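Local coordinates for protein acyl-coenzyme A oxidase (Caenorhabditis elegans, PDB 5K3J) that catalyses the FAD-dependent desaturation that begins peroxisomal beta-oxidation of ascaroside-CoA pheromone precursors with five-carbon omega side chains, at residues Q219-K224 with V232-I237. Numbering follows the deposited sequence.
Sequences QLRDEK and VTVGDI
Arg-221 NH2, which approaches Val-234 CG1 to 3.2 Å, donates a hydrogen bond to Gly-192 O, while NH1 of the same guanidinium bonds to His-226 O. Two backbone carbonyls thus hold the guanidinium. The contact lies in the beta domain of the acyl-CoA oxidase fold, where segment 219-224 leaves strand 210-219 of the mixed sheet and the chain runs on to 232-236, an outermost strand, within this chain, of a three-stranded antiparallel sheet. Arg-221 also packs on Val-644 of the second subunit, which places the loop at the dimer interface, and Asp-643 of that subunit adds a long, weak ion pair to NH2. Arg-221 gets there through a chain extended from CG to NE, and Val-234 CG1 meets the guanidinium obliquely.

No hydrogen bond joins the two segments; apolar branches carry the rest of the contact. With CG of Leu-220 beside its backbone N (chi1 -62°), CD2 meets Val-232 CG2 at 3.9 Å, and the two side chains cross at about a right angle. CD1, the other branch, faces Val-234 CG2 more loosely, at 4.4 Å. Leu-251 of the neighbouring strand 248-253 touches all three residues, and the Leu-220 side chain lies about 12 Å from a bound FAD.

At the end of strand 210-219, Gln-219 NE2 donates a hydrogen bond of 3.2 Å to Arg-221 O from above the carbonyl plane, 35° out of it.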
# COMPACT_ATOMS: atom_id res chain seq x y z
N GLN A 219 -0.94 -22.99 29.68
CA GLN A 219 0.26 -23.63 29.17
C GLN A 219 -0.13 -24.45 27.95
O GLN A 219 -1.09 -25.22 28.01
CB GLN A 219 0.94 -24.51 30.22
CG GLN A 219 2.20 -25.19 29.69
CD GLN A 219 2.94 -26.00 30.75
OE1 GLN A 219 2.41 -26.24 31.84
NE2 GLN A 219 4.16 -26.42 30.43
N LEU A 220 0.59 -24.28 26.85
CA LEU A 220 0.22 -24.93 25.60
C LEU A 220 1.18 -26.06 25.27
O LEU A 220 0.76 -27.13 24.81
CB LEU A 220 0.20 -23.92 24.45
CG LEU A 220 -0.81 -22.78 24.60
CD1 LEU A 220 -0.74 -21.89 23.39
CD2 LEU A 220 -2.21 -23.35 24.76
N ARG A 221 2.46 -25.83 25.51
CA ARG A 221 3.48 -26.81 25.19
C ARG A 221 4.31 -27.17 26.41
O ARG A 221 4.53 -26.34 27.30
CB ARG A 221 4.38 -26.28 24.08
CG ARG A 221 3.68 -26.04 22.75
CD ARG A 221 4.57 -25.26 21.82
NE ARG A 221 3.98 -25.07 20.50
CZ ARG A 221 4.19 -25.88 19.47
NH1 ARG A 221 4.97 -26.94 19.60
NH2 ARG A 221 3.63 -25.63 18.30
N ASP A 222 4.77 -28.42 26.45
CA ASP A 222 5.66 -28.89 27.49
C ASP A 222 6.93 -28.03 27.53
O ASP A 222 7.56 -27.81 26.51
CB ASP A 222 6.01 -30.37 27.25
CG ASP A 222 6.73 -31.01 28.42
OD1 ASP A 222 7.98 -31.02 28.43
OD2 ASP A 222 6.04 -31.51 29.33
N GLU A 223 7.28 -27.54 28.72
CA GLU A 223 8.41 -26.63 28.85
C GLU A 223 9.74 -27.30 28.50
O GLU A 223 10.73 -26.62 28.22
CB GLU A 223 8.49 -26.06 30.27
CG GLU A 223 7.48 -24.97 30.58
CD GLU A 223 7.98 -24.01 31.65
OE1 GLU A 223 9.19 -23.70 31.65
OE2 GLU A 223 7.16 -23.57 32.49
N LYS A 224 9.74 -28.63 28.51
CA LYS A 224 10.96 -29.40 28.27
C LYS A 224 11.06 -29.90 26.83
O LYS A 224 12.14 -29.87 26.24
CB LYS A 224 11.03 -30.58 29.25
CG LYS A 224 12.20 -31.53 29.01
CD LYS A 224 12.38 -32.50 30.17
CE LYS A 224 13.34 -31.95 31.23
NZ LYS A 224 12.84 -30.72 31.91
N VAL A 232 -4.78 -29.45 23.29
CA VAL A 232 -4.29 -28.28 22.57
C VAL A 232 -4.01 -28.56 21.09
O VAL A 232 -3.21 -29.43 20.75
CB VAL A 232 -3.02 -27.72 23.22
CG1 VAL A 232 -2.31 -26.75 22.28
CG2 VAL A 232 -3.36 -27.03 24.54
N THR A 233 -4.70 -27.82 20.23
CA THR A 233 -4.40 -27.83 18.80
C THR A 233 -3.77 -26.50 18.45
O THR A 233 -4.29 -25.44 18.81
CB THR A 233 -5.67 -28.06 17.95
OG1 THR A 233 -6.33 -29.25 18.40
CG2 THR A 233 -5.30 -28.21 16.48
N VAL A 234 -2.64 -26.54 17.75
CA VAL A 234 -1.86 -25.33 17.51
C VAL A 234 -1.02 -25.42 16.23
O VAL A 234 -0.39 -26.44 15.93
CB VAL A 234 -0.97 -25.02 18.76
CG1 VAL A 234 0.50 -25.05 18.44
CG2 VAL A 234 -1.36 -23.69 19.39
N GLY A 235 -1.05 -24.34 15.44
CA GLY A 235 -0.32 -24.27 14.19
C GLY A 235 -0.30 -22.87 13.62
O GLY A 235 -1.00 -21.98 14.10
N ASP A 236 0.51 -22.67 12.58
CA ASP A 236 0.66 -21.37 11.93
C ASP A 236 -0.47 -21.13 10.91
O ASP A 236 -1.00 -22.08 10.34
CB ASP A 236 2.03 -21.28 11.25
CG ASP A 236 2.29 -19.91 10.64
OD1 ASP A 236 2.58 -18.96 11.40
OD2 ASP A 236 2.22 -19.80 9.40
N ILE A 237 -0.82 -19.86 10.70
CA ILE A 237 -1.94 -19.53 9.82
C ILE A 237 -1.51 -19.19 8.39
O ILE A 237 -2.28 -18.61 7.63
CB ILE A 237 -2.77 -18.36 10.37
CG1 ILE A 237 -1.96 -17.05 10.36
CG2 ILE A 237 -3.29 -18.70 11.76
CD1 ILE A 237 -2.76 -15.83 10.74